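Local coordinates for protein lipase aflb (Neosartorya fumigata, PDB 6IDY) that probably hydrolyses ester bonds in lipids, as a calcium-binding fungal lipase built on an alpha/beta-hydrolase-like core, at residues A[108-113]-A[192-197]; A[136-141]-A[205-210]; A[151-156]-A[220-225]; A[248-253]-A[305-310]; A[291-296]-A[430-435]. One frame throughout, in Å; residues are numbered along the deposited sequence.

Interaction 1: residues A[108-113]-A[192-197]; sequences LDLNSI and VVWLNI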
# COMPACT_ATOMS: atom_id res chain seq x y z
N LEU A 108 1.26 11.12 15.17
CA LEU A 108 2.00 11.76 14.08
C LEU A 108 1.05 12.52 13.15
O LEU A 108 0.04 11.96 12.71
CB LEU A 108 2.83 10.71 13.30
CG LEU A 108 3.73 11.21 12.17
CD1 LEU A 108 5.06 11.73 12.71
CD2 LEU A 108 3.99 10.11 11.16
N ASP A 109 1.38 13.79 12.85
CA ASP A 109 0.60 14.68 11.98
C ASP A 109 0.41 14.15 10.56
O ASP A 109 -0.65 14.37 9.97
CB ASP A 109 1.18 16.10 11.96
CG ASP A 109 1.13 16.83 13.30
OD1 ASP A 109 0.19 16.58 14.08
OD2 ASP A 109 2.03 17.67 13.55
N LEU A 110 1.41 13.42 10.02
CA LEU A 110 1.37 12.83 8.67
C LEU A 110 0.29 11.73 8.53
O LEU A 110 -0.13 11.45 7.41
CB LEU A 110 2.74 12.24 8.26
CG LEU A 110 4.00 13.09 8.47
CD1 LEU A 110 5.24 12.28 8.15
CD2 LEU A 110 3.98 14.39 7.66
N ASN A 111 -0.13 11.11 9.65
CA ASN A 111 -1.12 10.03 9.66
C ASN A 111 -2.55 10.52 9.96
O ASN A 111 -3.48 9.72 9.95
CB ASN A 111 -0.71 8.92 10.63
CG ASN A 111 0.54 8.20 10.22
OD1 ASN A 111 0.84 8.05 9.04
ND2 ASN A 111 1.29 7.72 11.19
N SER A 112 -2.71 11.82 10.20
CA SER A 112 -3.99 12.44 10.52
C SER A 112 -5.10 12.16 9.49
O SER A 112 -4.87 12.18 8.28
CB SER A 112 -3.82 13.94 10.71
OG SER A 112 -5.06 14.60 10.91
N ILE A 113 -6.30 11.88 10.01
CA ILE A 113 -7.53 11.69 9.23
C ILE A 113 -8.41 12.94 9.46
O ILE A 113 -9.56 12.97 9.05
CB ILE A 113 -8.25 10.33 9.52
CG1 ILE A 113 -8.83 10.25 10.95
CG2 ILE A 113 -7.34 9.13 9.21
CD1 ILE A 113 -10.06 9.31 11.11
N VAL A 192 3.36 15.04 -4.42
CA VAL A 192 2.68 14.04 -3.61
C VAL A 192 1.69 14.60 -2.59
O VAL A 192 1.89 15.66 -1.99
CB VAL A 192 3.66 13.04 -2.92
CG1 VAL A 192 4.48 12.26 -3.95
CG2 VAL A 192 4.57 13.73 -1.90
N VAL A 193 0.60 13.85 -2.42
CA VAL A 193 -0.42 14.01 -1.38
C VAL A 193 -0.66 12.58 -0.91
O VAL A 193 -0.45 11.64 -1.68
CB VAL A 193 -1.73 14.73 -1.82
CG1 VAL A 193 -1.49 16.19 -2.16
CG2 VAL A 193 -2.45 14.01 -2.95
N TRP A 194 -1.05 12.40 0.35
CA TRP A 194 -1.33 11.02 0.76
C TRP A 194 -2.68 10.92 1.44
O TRP A 194 -3.17 11.86 2.06
CB TRP A 194 -0.20 10.36 1.55
CG TRP A 194 0.32 11.15 2.70
CD1 TRP A 194 -0.13 11.12 3.99
CD2 TRP A 194 1.48 12.00 2.70
NE1 TRP A 194 0.65 11.94 4.78
CE2 TRP A 194 1.65 12.49 4.02
CE3 TRP A 194 2.38 12.43 1.70
CZ2 TRP A 194 2.69 13.36 4.37
CZ3 TRP A 194 3.40 13.30 2.04
CH2 TRP A 194 3.54 13.76 3.36
N LEU A 195 -3.31 9.77 1.26
CA LEU A 195 -4.63 9.52 1.77
C LEU A 195 -4.59 8.65 3.01
O LEU A 195 -4.28 7.46 2.93
CB LEU A 195 -5.46 8.88 0.65
CG LEU A 195 -6.93 8.62 0.90
CD1 LEU A 195 -7.73 9.92 0.98
CD2 LEU A 195 -7.47 7.75 -0.21
N ASN A 196 -4.88 9.23 4.17
CA ASN A 196 -4.92 8.44 5.39
C ASN A 196 -6.34 7.89 5.52
O ASN A 196 -7.25 8.62 5.93
CB ASN A 196 -4.50 9.26 6.61
CG ASN A 196 -3.05 9.66 6.59
OD1 ASN A 196 -2.15 8.83 6.43
ND2 ASN A 196 -2.80 10.96 6.74
N ILE A 197 -6.54 6.64 5.08
CA ILE A 197 -7.85 5.97 5.13
C ILE A 197 -8.19 5.65 6.59
O ILE A 197 -7.38 5.00 7.26
CB ILE A 197 -7.92 4.73 4.19
CG1 ILE A 197 -7.73 5.16 2.70
CG2 ILE A 197 -9.23 3.94 4.39
CD1 ILE A 197 -7.49 4.01 1.68
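Ile113 and Asn196 have the nearest CA atoms of the two segments, 5.7 Å apart, and the touching parts, 110-113 and 194-197, run 38° apart in direction. Residues 109-111 form a short 3-10 turn, whereas 192-195 end a strand, and every hydrogen bond between segments 108-113 and 192-197 goes from a side chain to a carbonyl. Leu110 O takes two of these. Trp194 NE1 reaches Leu110 O at 2.8 Å, in the carbonyl plane and on a lone pair, with the oxygen also lying close to the indole plane. Asn196 ND2 comes to the same Leu110 O at 2.8 Å, but tilted out of the carbonyl plane, and donates again to Ser112 O at 2.9 Å, so one amide nitrogen bridges two carbonyls two residues apart. Strand 190-195 belongs to the mixed sheet at the heart of the alpha/beta fold, flanked by the antiparallel 147-148 and the parallel 161-166; the loop before helix 140-145 is thereby held at the C-terminal end of strand 190-195 and the residue just beyond it. Asn196 OD1 accepts from Gly174 N, which fixes the amide flip. Trp194 stands with CG between backbone N and carbonyl carbon (chi1 50°), directing the indole at the loop, where its CZ2 meets Leu110 CD2 at 3.7 Å. Ile113 CG2 rests 3.3 Å from Asn196 O and also touches Asn196 CB.

Interaction 2: residues A[136-141]-A[205-210]; sequences YSVAEN and VQINSE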
# COMPACT_ATOMS: atom_id res chain seq x y z
N TYR A 136 -21.99 8.22 -2.62
CA TYR A 136 -21.08 8.16 -1.50
C TYR A 136 -21.89 7.82 -0.25
O TYR A 136 -22.99 8.36 -0.06
CB TYR A 136 -20.35 9.49 -1.28
CG TYR A 136 -19.24 9.79 -2.26
CD1 TYR A 136 -18.01 9.13 -2.17
CD2 TYR A 136 -19.36 10.81 -3.20
CE1 TYR A 136 -16.96 9.45 -3.03
CE2 TYR A 136 -18.31 11.15 -4.05
CZ TYR A 136 -17.11 10.45 -3.97
OH TYR A 136 -16.08 10.77 -4.82
N SER A 137 -21.36 6.93 0.59
CA SER A 137 -22.02 6.59 1.85
C SER A 137 -21.36 7.41 2.96
O SER A 137 -21.98 7.62 4.01
CB SER A 137 -21.92 5.09 2.14
OG SER A 137 -20.59 4.69 2.39
N VAL A 138 -20.13 7.89 2.71
CA VAL A 138 -19.31 8.69 3.64
C VAL A 138 -19.58 10.18 3.39
O VAL A 138 -19.69 10.60 2.24
CB VAL A 138 -17.80 8.35 3.52
CG1 VAL A 138 -16.96 9.12 4.53
CG2 VAL A 138 -17.55 6.85 3.67
N ALA A 139 -19.65 10.98 4.47
CA ALA A 139 -19.86 12.44 4.39
C ALA A 139 -18.63 13.10 3.73
O ALA A 139 -17.50 12.60 3.88
CB ALA A 139 -20.08 13.01 5.78
N GLU A 140 -18.85 14.21 2.99
CA GLU A 140 -17.80 14.95 2.29
C GLU A 140 -16.67 15.42 3.23
O GLU A 140 -15.49 15.29 2.87
CB GLU A 140 -18.38 16.12 1.48
CG GLU A 140 -17.35 16.88 0.65
CD GLU A 140 -17.88 17.94 -0.29
OE1 GLU A 140 -18.97 18.49 -0.04
OE2 GLU A 140 -17.18 18.23 -1.29
N ASN A 141 -17.02 15.94 4.41
CA ASN A 141 -16.05 16.44 5.39
C ASN A 141 -15.08 15.34 5.85
O ASN A 141 -13.89 15.61 5.95
CB ASN A 141 -16.74 17.15 6.57
CG ASN A 141 -17.52 16.28 7.54
OD1 ASN A 141 -17.94 15.16 7.24
ND2 ASN A 141 -17.72 16.80 8.75
N VAL A 205 -13.44 -2.63 2.18
CA VAL A 205 -12.70 -2.11 1.01
C VAL A 205 -13.61 -1.20 0.15
O VAL A 205 -13.13 -0.20 -0.38
CB VAL A 205 -12.03 -3.25 0.16
CG1 VAL A 205 -11.28 -2.68 -1.04
CG2 VAL A 205 -11.08 -4.09 1.01
N GLN A 206 -14.92 -1.51 0.08
CA GLN A 206 -15.93 -0.72 -0.64
C GLN A 206 -16.03 0.70 -0.07
O GLN A 206 -16.23 1.65 -0.83
CB GLN A 206 -17.30 -1.41 -0.63
CG GLN A 206 -17.27 -2.82 -1.23
CD GLN A 206 -18.56 -3.58 -1.02
OE1 GLN A 206 -19.31 -3.84 -1.96
NE2 GLN A 206 -18.83 -3.97 0.22
N ILE A 207 -15.89 0.85 1.27
CA ILE A 207 -15.90 2.13 1.97
C ILE A 207 -14.55 2.81 1.75
O ILE A 207 -14.51 4.00 1.45
CB ILE A 207 -16.22 1.99 3.50
CG1 ILE A 207 -17.59 1.27 3.77
CG2 ILE A 207 -16.12 3.34 4.24
CD1 ILE A 207 -18.86 1.90 3.17
N ASN A 208 -13.44 2.05 1.90
CA ASN A 208 -12.08 2.56 1.71
C ASN A 208 -11.91 3.21 0.34
O ASN A 208 -11.29 4.27 0.24
CB ASN A 208 -11.03 1.44 1.90
CG ASN A 208 -11.05 0.83 3.28
OD1 ASN A 208 -11.56 1.40 4.24
ND2 ASN A 208 -10.48 -0.37 3.40
N SER A 209 -12.51 2.59 -0.70
CA SER A 209 -12.48 3.04 -2.09
C SER A 209 -13.09 4.44 -2.30
O SER A 209 -12.65 5.15 -3.19
CB SER A 209 -13.20 2.03 -2.98
OG SER A 209 -12.59 0.76 -2.84
N GLU A 210 -14.10 4.81 -1.48
CA GLU A 210 -14.77 6.12 -1.54
C GLU A 210 -13.77 7.24 -1.29
O GLU A 210 -13.86 8.29 -1.92
CB GLU A 210 -15.91 6.19 -0.52
CG GLU A 210 -17.09 5.31 -0.88
CD GLU A 210 -18.35 5.62 -0.10
OE1 GLU A 210 -18.53 6.79 0.32
OE2 GLU A 210 -19.17 4.70 0.08
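Glu210 and Tyr136 run antiparallel alongside one another, ring and carboxylate planes 56° apart, with Glu210 CB in plane at the ring's edge, 4.0 Å from Tyr136 CD1. The glutamate chain is extended beyond CG (chi2 -165°), which carries its carboxylate to the CB end of the ring, Glu210 OE1 lying 3.5 Å from Tyr136 CD1 at the ring edge, beside the next two backbone amides. There Ser137 N straddles both oxygens, 2.8 Å from Glu210 OE1 and 3.2 Å from Glu210 OE2. Val138 N adds a second bond to Glu210 OE1 at 3.1 Å, approaching from the opposite face to Ser137 N. Glu210 OE2 is gripped from two faces, since Ser137 OG donates to it at 2.7 Å. All four bonds arrive on the syn side, though 20-30° out of the carboxylate plane. Val138 CG2 touches Ile207 CG2 at 3.8 Å. The contact joins the first half of helix 205-223 to the loop leading, through N-cap Ala139, into helix 140-145; Trp246 and Leu143 pack on Tyr136 and Glu210. Glu210 is buried and its donors here are neutral, two amides and a hydroxyl, consistent with an ionised carboxylate whose charge spreads over four bonds from three donors.

Interaction 3: residues A[151-156]-A[220-225]; sequences ASFGYG and SAISES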
# COMPACT_ATOMS: atom_id res chain seq x y z
N ALA A 151 2.12 21.37 2.93
CA ALA A 151 2.18 22.83 2.76
C ALA A 151 2.97 23.24 1.50
O ALA A 151 2.79 24.35 1.01
CB ALA A 151 2.78 23.48 3.99
N SER A 152 3.81 22.33 0.97
CA SER A 152 4.62 22.56 -0.23
C SER A 152 3.89 22.24 -1.54
O SER A 152 4.41 22.58 -2.61
CB SER A 152 5.94 21.79 -0.16
OG SER A 152 5.71 20.41 0.07
N PHE A 153 2.69 21.61 -1.48
CA PHE A 153 1.88 21.25 -2.66
C PHE A 153 1.64 22.47 -3.55
O PHE A 153 1.28 23.54 -3.06
CB PHE A 153 0.56 20.58 -2.26
CG PHE A 153 -0.28 20.04 -3.40
CD1 PHE A 153 0.12 18.92 -4.11
CD2 PHE A 153 -1.49 20.64 -3.73
CE1 PHE A 153 -0.65 18.43 -5.18
CE2 PHE A 153 -2.29 20.12 -4.76
CZ PHE A 153 -1.86 19.03 -5.48
N GLY A 154 1.93 22.31 -4.84
CA GLY A 154 1.88 23.38 -5.84
C GLY A 154 0.61 23.55 -6.65
O GLY A 154 0.58 24.40 -7.54
N TYR A 155 -0.43 22.74 -6.37
CA TYR A 155 -1.76 22.82 -7.01
C TYR A 155 -1.71 22.83 -8.56
O TYR A 155 -2.52 23.51 -9.19
CB TYR A 155 -2.54 24.04 -6.45
CG TYR A 155 -2.83 23.93 -4.97
CD1 TYR A 155 -1.93 24.39 -4.02
CD2 TYR A 155 -4.01 23.35 -4.52
CE1 TYR A 155 -2.18 24.25 -2.65
CE2 TYR A 155 -4.29 23.22 -3.16
CZ TYR A 155 -3.36 23.67 -2.23
OH TYR A 155 -3.64 23.53 -0.89
N GLY A 156 -0.76 22.09 -9.13
CA GLY A 156 -0.55 21.99 -10.58
C GLY A 156 -0.22 23.29 -11.29
O GLY A 156 -0.55 23.44 -12.48
N SER A 220 -7.85 16.64 -8.35
CA SER A 220 -7.94 17.11 -9.74
C SER A 220 -8.60 18.50 -9.81
O SER A 220 -8.12 19.35 -10.56
CB SER A 220 -8.71 16.11 -10.60
OG SER A 220 -8.75 16.53 -11.95
N ALA A 221 -9.66 18.73 -9.01
CA ALA A 221 -10.40 20.00 -8.97
C ALA A 221 -9.57 21.18 -8.48
O ALA A 221 -9.51 22.19 -9.17
CB ALA A 221 -11.66 19.86 -8.13
N ILE A 222 -8.91 21.04 -7.30
CA ILE A 222 -8.08 22.09 -6.68
C ILE A 222 -6.82 22.42 -7.49
O ILE A 222 -6.28 23.52 -7.38
CB ILE A 222 -7.72 21.80 -5.19
CG1 ILE A 222 -6.89 20.49 -5.05
CG2 ILE A 222 -8.97 21.81 -4.29
CD1 ILE A 222 -6.17 20.30 -3.72
N SER A 223 -6.34 21.45 -8.27
CA SER A 223 -5.13 21.58 -9.09
C SER A 223 -5.44 21.96 -10.53
O SER A 223 -4.51 22.32 -11.25
CB SER A 223 -4.35 20.26 -9.09
OG SER A 223 -4.16 19.78 -7.78
N GLU A 224 -6.73 21.82 -10.97
CA GLU A 224 -7.19 22.05 -12.35
C GLU A 224 -6.28 21.24 -13.28
O GLU A 224 -5.71 21.77 -14.25
CB GLU A 224 -7.18 23.56 -12.71
CG GLU A 224 -8.06 24.43 -11.83
CD GLU A 224 -8.30 25.81 -12.39
OE1 GLU A 224 -7.31 26.53 -12.67
OE2 GLU A 224 -9.49 26.19 -12.55
N SER A 225 -6.07 19.98 -12.92
CA SER A 225 -5.12 19.13 -13.62
C SER A 225 -5.51 17.68 -13.48
O SER A 225 -6.21 17.31 -12.54
CB SER A 225 -3.73 19.32 -13.00
OG SER A 225 -2.74 18.48 -13.57
O HOH W 1 -3.14 23.49 -13.77
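Two carbonyl oxygens, Tyr155 O and Ser223 O, lie only 3.1 Å apart although neither can donate to the other. The backbones are correspondingly close, with Tyr155 CA 4.1 Å from Ser223 CA, and Ser223 CA offers its hydrogen to Tyr155 O in a CA-H...O contact of 3.2 Å. A water donates to Gly156 O and Ser223 O, linking the two segments, though not all its possible acceptors can be served at once. Tyr155 and Gly156 both take positive phi, which turns the loop over the helix end and lays Gly156 beside Ser223. Ile222 CD1 reaches Tyr155 CE2 at 3.5 Å and Phe153 CE2 at 4.0 Å, obliquely to both rings. Those rings are set against each other: Phe153 CD2 sits 3.5 Å above the centre of the Tyr155 ring. At the edge of the phenylalanine, near its plane, Ser223 OG lies 3.3 Å from Phe153 CZ, while that hydroxyl donates to Ile219 O. The loop that leads to strand 161-166 thus covers the C-terminus of helix 205-223. The helix ends in a Schellman motif, with Glu224 as its positive-phi C-prime residue, Ser225 N bonded to Ser220 O, and a weak bond from Glu224 N to Ala221 O.

Interaction 4: residues A[248-253]-A[305-310]; sequences STRKVV and SAYVPT. With SO4 (sulfate ion), chain E.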
# COMPACT_ATOMS: atom_id res chain seq x y z
N SER A 248 -16.22 8.96 -13.39
CA SER A 248 -15.71 10.32 -13.56
C SER A 248 -14.22 10.41 -13.21
O SER A 248 -13.49 11.20 -13.81
CB SER A 248 -16.51 11.31 -12.72
OG SER A 248 -16.39 11.00 -11.34
N THR A 249 -13.75 9.56 -12.27
CA THR A 249 -12.34 9.51 -11.85
C THR A 249 -11.42 9.05 -12.98
O THR A 249 -10.28 9.52 -13.05
CB THR A 249 -12.16 8.63 -10.61
OG1 THR A 249 -12.44 7.27 -10.93
CG2 THR A 249 -12.99 9.11 -9.41
N ARG A 250 -11.91 8.15 -13.86
CA ARG A 250 -11.13 7.60 -14.98
C ARG A 250 -10.61 8.68 -15.93
O ARG A 250 -9.51 8.54 -16.47
CB ARG A 250 -11.95 6.57 -15.79
CG ARG A 250 -12.62 5.46 -14.99
CD ARG A 250 -13.44 4.60 -15.94
NE ARG A 250 -14.40 3.74 -15.24
CZ ARG A 250 -15.28 2.96 -15.85
NH1 ARG A 250 -15.33 2.90 -17.18
NH2 ARG A 250 -16.12 2.21 -15.14
N LYS A 251 -11.41 9.75 -16.16
CA LYS A 251 -11.07 10.85 -17.07
C LYS A 251 -9.94 11.74 -16.55
O LYS A 251 -9.31 12.44 -17.34
CB LYS A 251 -12.30 11.73 -17.37
CG LYS A 251 -13.42 11.00 -18.11
CD LYS A 251 -14.62 11.91 -18.37
CE LYS A 251 -15.67 11.21 -19.19
NZ LYS A 251 -16.79 12.11 -19.55
N VAL A 252 -9.71 11.75 -15.22
CA VAL A 252 -8.71 12.64 -14.64
C VAL A 252 -7.46 11.89 -14.11
O VAL A 252 -6.57 12.53 -13.54
CB VAL A 252 -9.32 13.61 -13.59
CG1 VAL A 252 -10.39 14.50 -14.21
CG2 VAL A 252 -9.87 12.86 -12.38
N VAL A 253 -7.38 10.56 -14.30
CA VAL A 253 -6.21 9.79 -13.86
C VAL A 253 -5.40 9.36 -15.07
O VAL A 253 -5.88 8.56 -15.87
CB VAL A 253 -6.55 8.61 -12.89
CG1 VAL A 253 -5.30 7.79 -12.56
CG2 VAL A 253 -7.19 9.12 -11.62
N SER A 305 -9.56 -5.79 -15.98
CA SER A 305 -8.82 -5.03 -16.98
C SER A 305 -8.61 -3.62 -16.42
O SER A 305 -9.40 -3.17 -15.60
CB SER A 305 -9.57 -4.95 -18.31
OG SER A 305 -9.26 -6.04 -19.16
N ALA A 306 -7.56 -2.93 -16.88
CA ALA A 306 -7.29 -1.56 -16.42
C ALA A 306 -8.34 -0.57 -16.91
O ALA A 306 -9.00 -0.81 -17.93
CB ALA A 306 -5.91 -1.12 -16.86
N TYR A 307 -8.51 0.55 -16.18
CA TYR A 307 -9.45 1.63 -16.52
C TYR A 307 -8.70 2.83 -17.06
O TYR A 307 -9.29 3.67 -17.74
CB TYR A 307 -10.25 2.05 -15.26
CG TYR A 307 -11.30 1.03 -14.91
CD1 TYR A 307 -12.50 0.97 -15.61
CD2 TYR A 307 -11.05 0.05 -13.95
CE1 TYR A 307 -13.45 0.00 -15.33
CE2 TYR A 307 -11.99 -0.94 -13.67
CZ TYR A 307 -13.18 -0.97 -14.38
OH TYR A 307 -14.11 -1.95 -14.13
N VAL A 308 -7.42 2.95 -16.68
CA VAL A 308 -6.52 4.06 -17.05
C VAL A 308 -5.13 3.41 -17.26
O VAL A 308 -4.96 2.27 -16.81
CB VAL A 308 -6.49 5.16 -15.92
CG1 VAL A 308 -7.88 5.73 -15.64
CG2 VAL A 308 -5.86 4.64 -14.63
N PRO A 309 -4.11 4.09 -17.87
CA PRO A 309 -2.78 3.46 -17.99
C PRO A 309 -2.28 2.95 -16.63
O PRO A 309 -2.12 3.74 -15.70
CB PRO A 309 -1.91 4.59 -18.54
CG PRO A 309 -2.87 5.44 -19.32
CD PRO A 309 -4.12 5.45 -18.47
N THR A 310 -2.14 1.61 -16.49
CA THR A 310 -1.74 1.01 -15.22
C THR A 310 -0.38 0.30 -15.32
O THR A 310 -0.14 -0.48 -16.24
CB THR A 310 -2.85 0.10 -14.66
OG1 THR A 310 -4.07 0.84 -14.60
CG2 THR A 310 -2.53 -0.44 -13.26
S SO4 E . -16.90 0.08 -18.66
O1 SO4 E . -16.61 1.44 -19.14
O2 SO4 E . -18.26 -0.29 -19.09
O3 SO4 E . -15.94 -0.84 -19.23
O4 SO4 E . -16.83 0.05 -17.21
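Arg250 reaches along Tyr307 to a bound sulfate. Its CB is 4.2 Å from Val308 CG1. The chain is extended from CG to NE (chi2 177°), so that Arg250 CG and CD pass by CB and CD1 of the tyrosine, Arg250 CD coming 3.8 Å from Tyr307 CD1. Farther out, Arg250 NE is 3.4 Å from Tyr307 CD1, and Arg250 CZ is likewise 3.4 Å from Tyr307 CD1; that ring atom sits over the centre of one guanidinium face, 3.3 Å above its plane. Ring and guanidinium planes are inclined at 45°, so the two overlap without stacking in parallel. At the tip, Arg250 NH1 donates to sulfate O1 at 2.8 Å, the oxygen lying at the guanidinium edge, and Arg250 NH2 donates to sulfate O4 at 3.1 Å; NH1 also makes a weak bond to O4. Leu243 O and Lys244 O, at the end of helix 235-245, accept from NE and NH2 respectively and fix the rotation of the group. Deeper in, Val308 CG2 meets Val253 CG1 at 3.8 Å, packing together the entrances of the neighbouring parallel strands 253-259 and 310-314. Arg337 NE also binds the sulfate, which probably came from the crystallisation liquor. The guanidinium thus spends its N-H groups on two main-chain carbonyls and the sulfate, consistent with a local positive site able to hold an anion; it does not by itself identify a natural ligand.

Interaction 5: residues A[291-296]-A[430-435]; sequences NTEFIR and FGEPAI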
# COMPACT_ATOMS: atom_id res chain seq x y z
N ASN A 291 -11.23 -16.00 -3.55
CA ASN A 291 -12.56 -16.34 -4.05
C ASN A 291 -13.72 -15.60 -3.38
O ASN A 291 -14.87 -16.06 -3.45
CB ASN A 291 -12.77 -17.86 -3.98
CG ASN A 291 -12.43 -18.51 -5.29
OD1 ASN A 291 -13.26 -18.61 -6.20
ND2 ASN A 291 -11.19 -18.94 -5.43
N THR A 292 -13.45 -14.44 -2.79
CA THR A 292 -14.50 -13.68 -2.11
C THR A 292 -15.49 -13.06 -3.07
O THR A 292 -15.19 -12.89 -4.26
CB THR A 292 -13.91 -12.63 -1.18
OG1 THR A 292 -13.15 -11.70 -1.95
CG2 THR A 292 -13.09 -13.25 -0.06
N GLU A 293 -16.68 -12.71 -2.55
CA GLU A 293 -17.71 -12.01 -3.30
C GLU A 293 -17.18 -10.63 -3.68
O GLU A 293 -17.46 -10.17 -4.77
CB GLU A 293 -19.01 -11.91 -2.49
CG GLU A 293 -19.91 -13.12 -2.66
CD GLU A 293 -20.42 -13.37 -4.07
OE1 GLU A 293 -21.03 -12.44 -4.65
OE2 GLU A 293 -20.19 -14.48 -4.59
N PHE A 294 -16.37 -10.01 -2.79
CA PHE A 294 -15.76 -8.70 -3.07
C PHE A 294 -14.92 -8.73 -4.35
O PHE A 294 -15.14 -7.92 -5.24
CB PHE A 294 -14.91 -8.20 -1.88
CG PHE A 294 -14.18 -6.92 -2.25
CD1 PHE A 294 -14.86 -5.71 -2.31
CD2 PHE A 294 -12.86 -6.97 -2.69
CE1 PHE A 294 -14.21 -4.55 -2.74
CE2 PHE A 294 -12.22 -5.81 -3.14
CZ PHE A 294 -12.91 -4.62 -3.19
N ILE A 295 -13.93 -9.64 -4.42
CA ILE A 295 -13.01 -9.81 -5.54
C ILE A 295 -13.78 -10.15 -6.83
O ILE A 295 -13.54 -9.52 -7.85
CB ILE A 295 -11.88 -10.84 -5.19
CG1 ILE A 295 -10.94 -10.29 -4.08
CG2 ILE A 295 -11.09 -11.30 -6.43
CD1 ILE A 295 -10.18 -8.99 -4.38
N ARG A 296 -14.71 -11.12 -6.75
CA ARG A 296 -15.55 -11.55 -7.88
C ARG A 296 -16.39 -10.37 -8.41
O ARG A 296 -16.51 -10.21 -9.62
CB ARG A 296 -16.45 -12.70 -7.43
CG ARG A 296 -17.29 -13.35 -8.54
CD ARG A 296 -17.54 -14.84 -8.31
NE ARG A 296 -18.03 -15.13 -6.96
CZ ARG A 296 -17.29 -15.67 -5.99
NH1 ARG A 296 -16.01 -15.96 -6.20
NH2 ARG A 296 -17.81 -15.89 -4.79
N PHE A 430 -15.98 -12.68 11.27
CA PHE A 430 -15.72 -14.03 10.79
C PHE A 430 -15.88 -14.19 9.27
O PHE A 430 -15.53 -15.24 8.73
CB PHE A 430 -16.62 -15.03 11.53
CG PHE A 430 -16.10 -15.40 12.89
CD1 PHE A 430 -16.22 -14.52 13.97
CD2 PHE A 430 -15.52 -16.64 13.11
CE1 PHE A 430 -15.75 -14.88 15.24
CE2 PHE A 430 -15.05 -17.00 14.38
CZ PHE A 430 -15.18 -16.12 15.43
N GLY A 431 -16.43 -13.18 8.61
CA GLY A 431 -16.65 -13.20 7.17
C GLY A 431 -16.70 -11.82 6.57
O GLY A 431 -16.79 -10.83 7.29
N GLU A 432 -16.64 -11.75 5.23
CA GLU A 432 -16.68 -10.50 4.48
C GLU A 432 -18.06 -9.80 4.57
O GLU A 432 -19.08 -10.49 4.70
CB GLU A 432 -16.28 -10.74 3.02
CG GLU A 432 -17.28 -11.56 2.21
CD GLU A 432 -16.94 -11.71 0.74
OE1 GLU A 432 -16.62 -10.68 0.10
OE2 GLU A 432 -17.01 -12.85 0.24
N PRO A 433 -18.14 -8.45 4.46
CA PRO A 433 -19.46 -7.80 4.51
C PRO A 433 -20.28 -7.98 3.22
O PRO A 433 -19.79 -8.52 2.22
CB PRO A 433 -19.12 -6.33 4.77
CG PRO A 433 -17.78 -6.14 4.20
CD PRO A 433 -17.06 -7.45 4.31
N ALA A 434 -21.55 -7.52 3.24
CA ALA A 434 -22.43 -7.57 2.08
C ALA A 434 -21.91 -6.63 0.98
O ALA A 434 -21.25 -5.63 1.26
CB ALA A 434 -23.85 -7.17 2.49
N ILE A 435 -22.21 -6.97 -0.27
CA ILE A 435 -21.83 -6.15 -1.43
C ILE A 435 -22.75 -4.93 -1.50
O ILE A 435 -23.97 -5.06 -1.35
CB ILE A 435 -21.86 -7.00 -2.75
CG1 ILE A 435 -20.85 -8.19 -2.69
CG2 ILE A 435 -21.66 -6.14 -4.01
CD1 ILE A 435 -19.38 -7.84 -2.43
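Glu432 turns its carboxylate onto the first two amides of helix 293-299. Glu432 OE2 accepts from Glu293 N at 2.8 Å with an N-H...O angle of 162°, and Glu432 OE1 accepts from Phe294 N at 3.0 Å. Each oxygen uses its syn lone pair, so the carboxylate faces the helix end with both oxygens forward. The side chain starts with CG between backbone N and carbonyl carbon (chi1 68°) and then extends, which gives it the reach. Around the carboxylate, Thr292 CB comes 3.4 Å from Glu432 OE2. Ile435 adds an apolar contact, its CD1 lying 3.7 Å from Phe294 N. This is the N-terminus of a helix, where amides lack acceptors from a preceding turn; Thr292 is the N-cap, its OG1 taking a weak bond from Ile295 N, while Glu432 serves the N1 and N2 amides from a distant part of the chain. The helix end would probably favour the ionised carboxylate. In the next shell, Thr292 OG1 has Gln287 O and Gly289 O as possible acceptors for its single proton. Glu293 bends away at chi2, its OE2 forming a salt bridge with Arg296 NH2 at 2.8 Å, and Arg296 NH1 donates to Asn291 O at 3.0 Å, from above the carbonyl plane. The two glutamate carboxylates stay apart, Glu293 OE2 6.0 Å from Glu432 OE2. Farther inward, the Phe294 ring stacks with Trp241 of helix 235-245 and also packs on Val205. On the loop side, Pro433 rests against Pro283 and Gln287 of helix 283-287.

In the fold
The five contacts are spread round the central mixed sheet. Interaction 1 lies about 16 Å, centre to centre, from both interaction 2 and interaction 3, meeting them where Ile197 packs on Asn208 and Val193 of strand 190-195 on Phe153. Helix 205-223 serves interaction 2 near its start and interaction 3 at its end, centres about 22 Å apart. Along the chain interactions 1, 2 and 3 interlock, because their segments alternate, and interactions 4 and 5 cross likewise farther on. Interaction 2 meets interaction 5 through Gln206, whose NE2 probably bonds to Ala434 O, and interaction 3 meets interaction 4 through Ser220 and Val252. Loops from well-separated parts of the chain, the C-terminal one included, thus pack round one alpha/beta core.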